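Local structure of glucoamylase (Thermoanaerobacterium thermosaccharolyticum, 1LF6) at residues 14-19 / 167-172; 570-575 / 601-606; 595-600 / 635-640. The protein hydrolyses terminal alpha-1,4-linked glucose units from the non-reducing ends of glucan chains, releasing beta-D-glucose, as a family 15 glycoside hydrolase. All blocks are in the same frame, centred on the assembly; numbering follows the deposited sequence.

Interaction 1: 14-19 / 167-172; sequences IDRFNN and EGYVIK
Arg16 lays its guanidinium flat over one face of the Tyr169 ring, a parallel cation-pi stack with Arg16 CZ 3.6 Å from the Tyr169 ring centroid and the two planes only 14° apart. The arginine chain runs fully extended, CG trans to the backbone N (chi1 -175°), and this reach carries the group along strand 166-173 as far as Glu167. There Arg16 NH1 meets Glu167 OE2 near the guanidinium plane in a salt bridge whose hydrogen bond is weak, at 3.4 Å. A leucine in place of Tyr169 would probably leave the guanidinium held by little more than the weak bond to Glu167, and readier to turn, and Asp254 would lose the hydroxyl that hydrogen-bonds to it. On its way the arginine chain passes Ile171, whose CG2 rests against Arg16 CB and CG.

The close-packed side of the contact belongs to the strand: Tyr169, Val170 and Ile171 are all buried. Phe17 reaches down to Val170, its CZ 3.6 Å from Val170 CG1, while Val170 O lies over one face of the ring; Tyr199 of strand 198-203 touches both side chains. The N-terminal residues are the loose side, with Asp15 and Arg16 exposed. The backbones pair antiparallel through Asp15 N to Lys172 O, 2.9 Å, but the return bond from Lys172 N is weak, and farther along a water bridges Phe17 O and Val170 N.

Strand 14-16 is joined to strand 166-173 of the large antiparallel beta-sandwich. With few backbone bonds to hold it, its attachment rests heavily on side chains: a flat cation over a phenol ring, a stretched ion pair and one apolar ring on a valine.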
loop_
_atom_site.group_PDB
_atom_site.type_symbol
_atom_site.label_atom_id
_atom_site.label_comp_id
_atom_site.label_asym_id
_atom_site.label_seq_id
_atom_site.Cartn_x
_atom_site.Cartn_y
_atom_site.Cartn_z
ATOM N N ILE A 14 36.833 9.680 6.817
ATOM C CA ILE A 14 35.737 10.069 7.693
ATOM C C ILE A 14 36.244 10.412 9.094
ATOM O O ILE A 14 36.980 9.639 9.708
ATOM C CB ILE A 14 34.673 8.941 7.782
ATOM C CG1 ILE A 14 35.343 7.602 8.103
ATOM C CG2 ILE A 14 33.915 8.838 6.462
ATOM C CD1 ILE A 14 34.372 6.435 8.217
ATOM N N ASP A 15 35.856 11.584 9.585
ATOM C CA ASP A 15 36.263 12.044 10.909
ATOM C C ASP A 15 35.035 12.301 11.772
ATOM O O ASP A 15 34.192 13.131 11.429
ATOM C CB ASP A 15 37.069 13.339 10.797
ATOM C CG ASP A 15 38.301 13.190 9.930
ATOM O OD1 ASP A 15 38.938 14.222 9.629
ATOM O OD2 ASP A 15 38.639 12.046 9.555
ATOM N N ARG A 16 34.936 11.592 12.892
ATOM C CA ARG A 16 33.806 11.758 13.801
ATOM C C ARG A 16 34.221 12.622 14.989
ATOM O O ARG A 16 35.382 12.620 15.396
ATOM C CB ARG A 16 33.310 10.390 14.283
ATOM C CG ARG A 16 32.055 10.448 15.146
ATOM C CD ARG A 16 31.495 9.054 15.392
ATOM N NE ARG A 16 30.372 9.069 16.328
ATOM C CZ ARG A 16 29.658 7.996 16.662
ATOM N NH1 ARG A 16 28.656 8.110 17.524
ATOM N NH2 ARG A 16 29.940 6.812 16.132
ATOM N N PHE A 17 33.268 13.365 15.537
ATOM C CA PHE A 17 33.543 14.238 16.670
ATOM C C PHE A 17 32.336 14.362 17.591
ATOM O O PHE A 17 31.198 14.470 17.130
ATOM C CB PHE A 17 33.940 15.630 16.175
ATOM C CG PHE A 17 32.986 16.207 15.168
ATOM C CD1 PHE A 17 33.122 15.914 13.815
ATOM C CD2 PHE A 17 31.937 17.026 15.571
ATOM C CE1 PHE A 17 32.231 16.430 12.878
ATOM C CE2 PHE A 17 31.040 17.547 14.643
ATOM C CZ PHE A 17 31.187 17.248 13.293
ATOM N N ASN A 18 32.592 14.340 18.895
ATOM C CA ASN A 18 31.531 14.469 19.885
ATOM C C ASN A 18 31.845 15.668 20.771
ATOM O O ASN A 18 32.284 15.531 21.914
ATOM C CB ASN A 18 31.416 13.188 20.720
ATOM C CG ASN A 18 30.274 13.242 21.715
ATOM O OD1 ASN A 18 29.223 13.822 21.436
ATOM N ND2 ASN A 18 30.467 12.627 22.876
ATOM N N ASN A 19 31.610 16.850 20.215
ATOM C CA ASN A 19 31.875 18.100 20.905
ATOM C C ASN A 19 30.819 18.448 21.948
ATOM O O ASN A 19 31.152 18.885 23.051
ATOM C CB ASN A 19 31.987 19.227 19.876
ATOM C CG ASN A 19 33.106 18.988 18.871
ATOM O OD1 ASN A 19 32.922 19.173 17.667
ATOM N ND2 ASN A 19 34.273 18.579 19.363
ATOM N N GLU A 167 20.230 6.445 17.464
ATOM C CA GLU A 167 21.495 7.100 17.768
ATOM C C GLU A 167 21.878 8.075 16.666
ATOM O O GLU A 167 22.048 7.682 15.512
ATOM C CB GLU A 167 22.607 6.063 17.936
ATOM C CG GLU A 167 23.899 6.630 18.518
ATOM C CD GLU A 167 24.996 5.590 18.631
ATOM O OE1 GLU A 167 24.698 4.457 19.061
ATOM O OE2 GLU A 167 26.160 5.906 18.301
ATOM N N GLY A 168 22.010 9.348 17.025
ATOM C CA GLY A 168 22.378 10.358 16.051
ATOM C C GLY A 168 23.708 11.012 16.376
ATOM O O GLY A 168 24.051 11.193 17.545
ATOM N N TYR A 169 24.456 11.361 15.335
ATOM C CA TYR A 169 25.753 12.007 15.487
ATOM C C TYR A 169 26.180 12.669 14.179
ATOM O O TYR A 169 25.500 12.543 13.159
ATOM C CB TYR A 169 26.799 10.988 15.947
ATOM C CG TYR A 169 26.888 9.751 15.084
ATOM C CD1 TYR A 169 27.897 9.610 14.132
ATOM C CD2 TYR A 169 25.971 8.711 15.231
ATOM C CE1 TYR A 169 27.993 8.460 13.350
ATOM C CE2 TYR A 169 26.055 7.561 14.455
ATOM C CZ TYR A 169 27.067 7.440 13.521
ATOM O OH TYR A 169 27.155 6.294 12.769
ATOM N N VAL A 170 27.304 13.380 14.213
ATOM C CA VAL A 170 27.793 14.072 13.027
ATOM C C VAL A 170 29.226 13.678 12.684
ATOM O O VAL A 170 30.062 13.481 13.568
ATOM C CB VAL A 170 27.731 15.605 13.223
ATOM C CG1 VAL A 170 28.021 16.315 11.913
ATOM C CG2 VAL A 170 26.368 16.006 13.764
ATOM N N ILE A 171 29.499 13.549 11.391
ATOM C CA ILE A 171 30.834 13.204 10.928
ATOM C C ILE A 171 31.191 14.115 9.766
ATOM O O ILE A 171 30.436 15.021 9.412
ATOM C CB ILE A 171 30.924 11.748 10.431
ATOM C CG1 ILE A 171 30.008 11.557 9.220
ATOM C CG2 ILE A 171 30.561 10.788 11.550
ATOM C CD1 ILE A 171 30.208 10.241 8.499
ATOM N N LYS A 172 32.353 13.865 9.181
ATOM C CA LYS A 172 32.811 14.635 8.044
ATOM C C LYS A 172 33.484 13.650 7.101
ATOM O O LYS A 172 34.473 13.004 7.456
ATOM C CB LYS A 172 33.793 15.716 8.498
ATOM C CG LYS A 172 33.958 16.857 7.508
ATOM C CD LYS A 172 34.845 17.955 8.077
ATOM C CE LYS A 172 34.937 19.143 7.133
ATOM N NZ LYS A 172 35.841 20.211 7.654
HETATM O O HOH W 1 29.061 13.139 16.684
#

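Interaction 2: 570-575 / 601-606; sequences GPSWYR and LLTGER
Ser572 and Thr603 mark the nearest approach of the two backbones, CA to CA 4.9 Å, where strand 570-573 crosses the first turns of helix 600-612 nearly at right angles, 102° between their directions. The polar link at the crossing is the Thr603 hydroxyl. Its OG1 donates to Pro571 O at 2.7 Å, in the carbonyl plane and on a lone pair, and accepts a hydrogen bond from Ser572 OG at 3.0 Å. The threonine OG1 stands trans to its own carbonyl carbon (chi1 -69°), which turns the hydroxyl to the strand. One buried hydroxyl therefore both gives and receives, and satisfies a strand carbonyl as it does so.

Beside this pair, Trp573 spreads its indole along the helix. Arg606 folds over one face of the ring, bent at chi2 and chi3: its CB makes a CH-pi contact 4.2 Å from the centroid of the six-membered ring, and its CG comes to 3.6 Å from Trp573 CH2. The guanidinium is turned 30° from the indole plane, with Trp573 CZ2 over one of its faces. Asp560 binds both Trp573 NE1 and Arg606 NH1, fixing ring and cation together. Leu602 fills the other end of the crossing, where its CD1 lies 3.5 Å from Tyr574 O and also touches the backbone of Arg575.

Outside the pair, strand 570-573 is hydrogen-bonded to strand 564-567 as a two-stranded antiparallel sheet, with Pro571 and Trp573 against Lys564. The crossing ties this sheet to a helix of the (alpha/alpha) barrel, the family 15 catalytic domain. Helix 618-627 packs on it through Phe627, which touches Ser572 and Thr603, and through Tyr620 beside Trp573 and Arg606, while helix 653-668 meets the Leu601 and Glu605 side of helix 600-612.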
loop_
_atom_site.group_PDB
_atom_site.type_symbol
_atom_site.label_atom_id
_atom_site.label_comp_id
_atom_site.label_asym_id
_atom_site.label_seq_id
_atom_site.Cartn_x
_atom_site.Cartn_y
_atom_site.Cartn_z
ATOM N N GLY A 570 -19.082 9.671 -7.225
ATOM C CA GLY A 570 -19.643 8.481 -7.832
ATOM C C GLY A 570 -20.096 7.491 -6.768
ATOM O O GLY A 570 -20.014 7.771 -5.574
ATOM N N PRO A 571 -20.565 6.307 -7.172
ATOM C CA PRO A 571 -21.018 5.335 -6.184
ATOM C C PRO A 571 -19.930 4.446 -5.602
ATOM O O PRO A 571 -18.928 4.144 -6.259
ATOM C CB PRO A 571 -22.029 4.524 -6.967
ATOM C CG PRO A 571 -21.333 4.405 -8.302
ATOM C CD PRO A 571 -20.834 5.826 -8.542
ATOM N N SER A 572 -20.134 4.048 -4.351
ATOM C CA SER A 572 -19.232 3.122 -3.676
ATOM C C SER A 572 -20.063 2.364 -2.642
ATOM O O SER A 572 -21.208 2.726 -2.376
ATOM C CB SER A 572 -18.064 3.842 -3.006
ATOM O OG SER A 572 -17.022 2.909 -2.728
ATOM N N TRP A 573 -19.489 1.315 -2.073
ATOM C CA TRP A 573 -20.191 0.490 -1.104
ATOM C C TRP A 573 -19.365 0.224 0.150
ATOM O O TRP A 573 -18.138 0.309 0.114
ATOM C CB TRP A 573 -20.534 -0.865 -1.732
ATOM C CG TRP A 573 -21.563 -0.816 -2.811
ATOM C CD1 TRP A 573 -22.861 -1.219 -2.712
ATOM C CD2 TRP A 573 -21.405 -0.298 -4.143
ATOM N NE1 TRP A 573 -23.525 -0.986 -3.891
ATOM C CE2 TRP A 573 -22.656 -0.419 -4.787
ATOM C CE3 TRP A 573 -20.327 0.261 -4.853
ATOM C CZ2 TRP A 573 -22.866 -0.003 -6.108
ATOM C CZ3 TRP A 573 -20.534 0.676 -6.166
ATOM C CH2 TRP A 573 -21.796 0.539 -6.779
ATOM N N TYR A 574 -20.046 -0.088 1.256
ATOM C CA TYR A 574 -19.376 -0.462 2.509
ATOM C C TYR A 574 -19.105 -1.955 2.318
ATOM O O TYR A 574 -19.730 -2.590 1.466
ATOM C CB TYR A 574 -20.312 -0.321 3.714
ATOM C CG TYR A 574 -20.722 1.087 4.069
ATOM C CD1 TYR A 574 -19.888 1.904 4.824
ATOM C CD2 TYR A 574 -21.959 1.597 3.663
ATOM C CE1 TYR A 574 -20.272 3.194 5.174
ATOM C CE2 TYR A 574 -22.353 2.888 4.005
ATOM C CZ TYR A 574 -21.505 3.680 4.761
ATOM O OH TYR A 574 -21.894 4.952 5.114
ATOM N N ARG A 575 -18.203 -2.516 3.115
ATOM C CA ARG A 575 -17.887 -3.944 3.028
ATOM C C ARG A 575 -19.080 -4.785 3.491
ATOM O O ARG A 575 -19.285 -5.897 3.012
ATOM C CB ARG A 575 -16.689 -4.282 3.914
ATOM C CG ARG A 575 -15.475 -3.406 3.702
ATOM C CD ARG A 575 -14.633 -3.401 4.977
ATOM N NE ARG A 575 -13.668 -4.473 5.046
ATOM C CZ ARG A 575 -13.117 -4.914 6.175
ATOM N NH1 ARG A 575 -12.231 -5.898 6.136
ATOM N NH2 ARG A 575 -13.473 -4.399 7.340
ATOM N N LEU A 601 -12.409 0.065 -3.853
ATOM C CA LEU A 601 -12.154 -1.302 -4.309
ATOM C C LEU A 601 -13.486 -1.948 -4.690
ATOM O O LEU A 601 -13.589 -2.612 -5.714
ATOM C CB LEU A 601 -11.497 -2.128 -3.195
ATOM C CG LEU A 601 -11.456 -3.655 -3.362
ATOM C CD1 LEU A 601 -10.646 -4.036 -4.594
ATOM C CD2 LEU A 601 -10.849 -4.284 -2.113
ATOM N N LEU A 602 -14.504 -1.745 -3.856
ATOM C CA LEU A 602 -15.813 -2.322 -4.110
ATOM C C LEU A 602 -16.539 -1.645 -5.268
ATOM O O LEU A 602 -17.462 -2.216 -5.849
ATOM C CB LEU A 602 -16.655 -2.290 -2.833
ATOM C CG LEU A 602 -15.992 -3.124 -1.730
ATOM C CD1 LEU A 602 -16.845 -3.105 -0.467
ATOM C CD2 LEU A 602 -15.785 -4.555 -2.240
ATOM N N THR A 603 -16.130 -0.425 -5.601
ATOM C CA THR A 603 -16.722 0.283 -6.733
ATOM C C THR A 603 -16.200 -0.440 -7.972
ATOM O O THR A 603 -16.934 -0.681 -8.927
ATOM C CB THR A 603 -16.266 1.756 -6.782
ATOM O OG1 THR A 603 -16.834 2.466 -5.676
ATOM C CG2 THR A 603 -16.716 2.409 -8.093
ATOM N N GLY A 604 -14.915 -0.782 -7.935
ATOM C CA GLY A 604 -14.297 -1.491 -9.037
ATOM C C GLY A 604 -14.890 -2.878 -9.199
ATOM O O GLY A 604 -15.168 -3.313 -10.319
ATOM N N GLU A 605 -15.091 -3.583 -8.087
ATOM C CA GLU A 605 -15.661 -4.925 -8.162
ATOM C C GLU A 605 -17.080 -4.903 -8.725
ATOM O O GLU A 605 -17.460 -5.813 -9.460
ATOM C CB GLU A 605 -15.636 -5.615 -6.790
ATOM C CG GLU A 605 -14.241 -6.086 -6.371
ATOM C CD GLU A 605 -14.261 -7.100 -5.238
ATOM O OE1 GLU A 605 -13.173 -7.489 -4.773
ATOM O OE2 GLU A 605 -15.359 -7.517 -4.814
ATOM N N ARG A 606 -17.859 -3.873 -8.390
ATOM C CA ARG A 606 -19.218 -3.770 -8.918
ATOM C C ARG A 606 -19.148 -3.527 -10.422
ATOM O O ARG A 606 -19.958 -4.050 -11.190
ATOM C CB ARG A 606 -19.996 -2.618 -8.267
ATOM C CG ARG A 606 -21.288 -2.278 -9.005
ATOM C CD ARG A 606 -22.304 -3.439 -8.997
ATOM N NE ARG A 606 -23.037 -3.467 -7.741
ATOM C CZ ARG A 606 -24.330 -3.192 -7.617
ATOM N NH1 ARG A 606 -24.895 -3.240 -6.423
ATOM N NH2 ARG A 606 -25.069 -2.898 -8.676
#

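Interaction 3: 595-600 / 635-640; sequences KGRLWP and SEQVWE
Val638 N to Leu598 O, 2.8 Å, and Leu598 N back to Val638 O make a single antiparallel bridge between two loops of the (alpha/alpha) barrel, one leading into helix 600-612, the other following helix 618-627. Next to it Gln637 OE1 accepts from the backbone N of Arg597 at 2.9 Å, while Gln637 NE2 donates to Glu636 OE2 and to Tyr581 O, which pins the side-chain amide at both ends; Glu636 OE1 is hydrogen-bonded to Tyr337 OH. A longer salt bridge follows: Arg597 NH1 reaches Glu640 OE2 at 3.2 Å, on its syn lone pair, and OE1 more weakly, with the guanidinium and carboxylate planes 88° apart. Glu640 OE1 is also hydrogen-bonded to Tyr574 OH, and Arg597 NH2 to Glu583 O.

Around these bonds the flat groups pack. Trp639 CZ3 sits over the centre of one guanidinium face, with the planes at 55°, and Lys595 CD lies over the opposite face. Leu598 CB touches Val638 CG2, and its CD2 lies on Glu640 CA. The Gln637 side chain is about 4 Å from that of Trp325, a probable substrate-binding residue, which is consistent with a place beside the sugar pocket. On one face of the Trp599 indole, Gln637 CG meets the five-membered ring, and Glu636 CG lies 3.5 Å from the centroid of the six-membered ring, 13° off its normal.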
loop_
_atom_site.group_PDB
_atom_site.type_symbol
_atom_site.label_atom_id
_atom_site.label_comp_id
_atom_site.label_asym_id
_atom_site.label_seq_id
_atom_site.Cartn_x
_atom_site.Cartn_y
_atom_site.Cartn_z
ATOM N N LYS A 595 -15.931 3.432 12.565
ATOM C CA LYS A 595 -16.961 3.205 11.560
ATOM C C LYS A 595 -16.345 2.974 10.178
ATOM O O LYS A 595 -15.659 3.842 9.642
ATOM C CB LYS A 595 -17.894 4.414 11.530
ATOM C CG LYS A 595 -19.213 4.231 10.817
ATOM C CD LYS A 595 -19.995 5.533 10.948
ATOM C CE LYS A 595 -21.432 5.421 10.499
ATOM N NZ LYS A 595 -22.143 6.724 10.729
ATOM N N GLY A 596 -16.589 1.791 9.620
ATOM C CA GLY A 596 -16.062 1.453 8.308
ATOM C C GLY A 596 -16.606 2.393 7.247
ATOM O O GLY A 596 -17.783 2.737 7.262
ATOM N N ARG A 597 -15.758 2.811 6.316
ATOM C CA ARG A 597 -16.211 3.730 5.285
ATOM C C ARG A 597 -16.323 3.060 3.917
ATOM O O ARG A 597 -16.332 1.832 3.820
ATOM C CB ARG A 597 -15.282 4.948 5.253
ATOM C CG ARG A 597 -15.129 5.618 6.628
ATOM C CD ARG A 597 -16.433 6.275 7.131
ATOM N NE ARG A 597 -16.330 6.754 8.512
ATOM C CZ ARG A 597 -17.210 7.563 9.102
ATOM N NH1 ARG A 597 -18.269 8.000 8.438
ATOM N NH2 ARG A 597 -17.037 7.930 10.365
ATOM N N LEU A 598 -16.428 3.868 2.869
ATOM C CA LEU A 598 -16.576 3.371 1.501
ATOM C C LEU A 598 -15.265 2.911 0.876
ATOM O O LEU A 598 -14.239 3.563 1.021
ATOM C CB LEU A 598 -17.209 4.457 0.629
ATOM C CG LEU A 598 -18.738 4.609 0.606
ATOM C CD1 LEU A 598 -19.372 4.092 1.878
ATOM C CD2 LEU A 598 -19.078 6.077 0.378
ATOM N N TRP A 599 -15.316 1.790 0.164
ATOM C CA TRP A 599 -14.128 1.240 -0.472
ATOM C C TRP A 599 -14.142 1.368 -1.987
ATOM O O TRP A 599 -14.928 0.708 -2.669
ATOM C CB TRP A 599 -13.968 -0.240 -0.106
ATOM C CG TRP A 599 -13.572 -0.488 1.326
ATOM C CD1 TRP A 599 -14.158 0.030 2.446
ATOM C CD2 TRP A 599 -12.526 -1.351 1.784
ATOM N NE1 TRP A 599 -13.545 -0.458 3.573
ATOM C CE2 TRP A 599 -12.539 -1.309 3.196
ATOM C CE3 TRP A 599 -11.580 -2.157 1.138
ATOM C CZ2 TRP A 599 -11.637 -2.043 3.978
ATOM C CZ3 TRP A 599 -10.683 -2.889 1.915
ATOM C CH2 TRP A 599 -10.720 -2.825 3.324
ATOM N N PRO A 600 -13.280 2.229 -2.544
ATOM C CA PRO A 600 -13.302 2.326 -4.006
ATOM C C PRO A 600 -13.058 0.940 -4.617
ATOM O O PRO A 600 -13.455 0.668 -5.749
ATOM C CB PRO A 600 -12.189 3.339 -4.318
ATOM C CG PRO A 600 -11.448 3.529 -3.009
ATOM C CD PRO A 600 -12.482 3.313 -1.950
ATOM N N SER A 635 -6.936 5.232 -2.194
ATOM C CA SER A 635 -6.898 4.769 -0.817
ATOM C C SER A 635 -7.819 3.574 -0.637
ATOM O O SER A 635 -8.620 3.248 -1.508
ATOM C CB SER A 635 -7.333 5.889 0.137
ATOM O OG SER A 635 -8.715 6.174 -0.015
ATOM N N GLU A 636 -7.686 2.921 0.508
ATOM C CA GLU A 636 -8.514 1.782 0.849
ATOM C C GLU A 636 -9.951 2.256 1.073
ATOM O O GLU A 636 -10.908 1.587 0.673
ATOM C CB GLU A 636 -7.971 1.139 2.124
ATOM C CG GLU A 636 -8.843 0.051 2.720
ATOM C CD GLU A 636 -8.296 -0.440 4.041
ATOM O OE1 GLU A 636 -7.421 -1.329 4.026
ATOM O OE2 GLU A 636 -8.732 0.085 5.091
ATOM N N GLN A 637 -10.094 3.423 1.700
ATOM C CA GLN A 637 -11.411 3.972 2.010
ATOM C C GLN A 637 -11.559 5.467 1.741
ATOM O O GLN A 637 -10.584 6.214 1.813
ATOM C CB GLN A 637 -11.728 3.728 3.491
ATOM C CG GLN A 637 -11.681 2.276 3.922
ATOM C CD GLN A 637 -11.960 2.108 5.402
ATOM O OE1 GLN A 637 -12.920 2.668 5.931
ATOM N NE2 GLN A 637 -11.124 1.331 6.075
ATOM N N VAL A 638 -12.793 5.889 1.450
ATOM C CA VAL A 638 -13.125 7.293 1.210
ATOM C C VAL A 638 -14.385 7.658 2.004
ATOM O O VAL A 638 -15.202 6.789 2.322
ATOM C CB VAL A 638 -13.399 7.590 -0.296
ATOM C CG1 VAL A 638 -12.149 7.299 -1.124
ATOM C CG2 VAL A 638 -14.585 6.772 -0.784
ATOM N N TRP A 639 -14.538 8.945 2.320
ATOM C CA TRP A 639 -15.693 9.432 3.078
ATOM C C TRP A 639 -16.975 9.426 2.252
ATOM O O TRP A 639 -16.940 9.620 1.034
ATOM C CB TRP A 639 -15.439 10.858 3.578
ATOM C CG TRP A 639 -14.325 10.976 4.561
ATOM C CD1 TRP A 639 -13.041 11.362 4.308
ATOM C CD2 TRP A 639 -14.405 10.747 5.970
ATOM N NE1 TRP A 639 -12.317 11.395 5.475
ATOM C CE2 TRP A 639 -13.132 11.022 6.511
ATOM C CE3 TRP A 639 -15.433 10.335 6.829
ATOM C CZ2 TRP A 639 -12.857 10.900 7.875
ATOM C CZ3 TRP A 639 -15.154 10.214 8.190
ATOM C CH2 TRP A 639 -13.875 10.496 8.695
ATOM N N GLU A 640 -18.109 9.225 2.918
ATOM C CA GLU A 640 -19.399 9.196 2.232
ATOM C C GLU A 640 -19.852 10.561 1.725
ATOM O O GLU A 640 -20.455 10.657 0.659
ATOM C CB GLU A 640 -20.514 8.675 3.147
ATOM C CG GLU A 640 -20.305 7.320 3.771
ATOM C CD GLU A 640 -19.622 7.401 5.114
ATOM O OE1 GLU A 640 -19.906 6.530 5.965
ATOM O OE2 GLU A 640 -18.802 8.323 5.320
#

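Interactions 2 and 3 belong together: their centres are about 9 Å apart, and their segments alternate along the chain, residues 595-600 leading straight into 601-606. They touch through Tyr574 OH and Glu640 OE1, 2.7 Å apart, probably hydrogen-bonded, and Trp573 O and Trp599 N, also a probable bond at 3.2 Å. Both approach the likely catalytic pair: the Arg575 side chain is about 6 Å from those of Glu435 and Glu438, and that of Trp599 about 9 Å from that of Glu438. Interaction 1 lies far away across the chain's centre, its centre about 53 Å from that of interaction 2 and 47 Å from that of interaction 3.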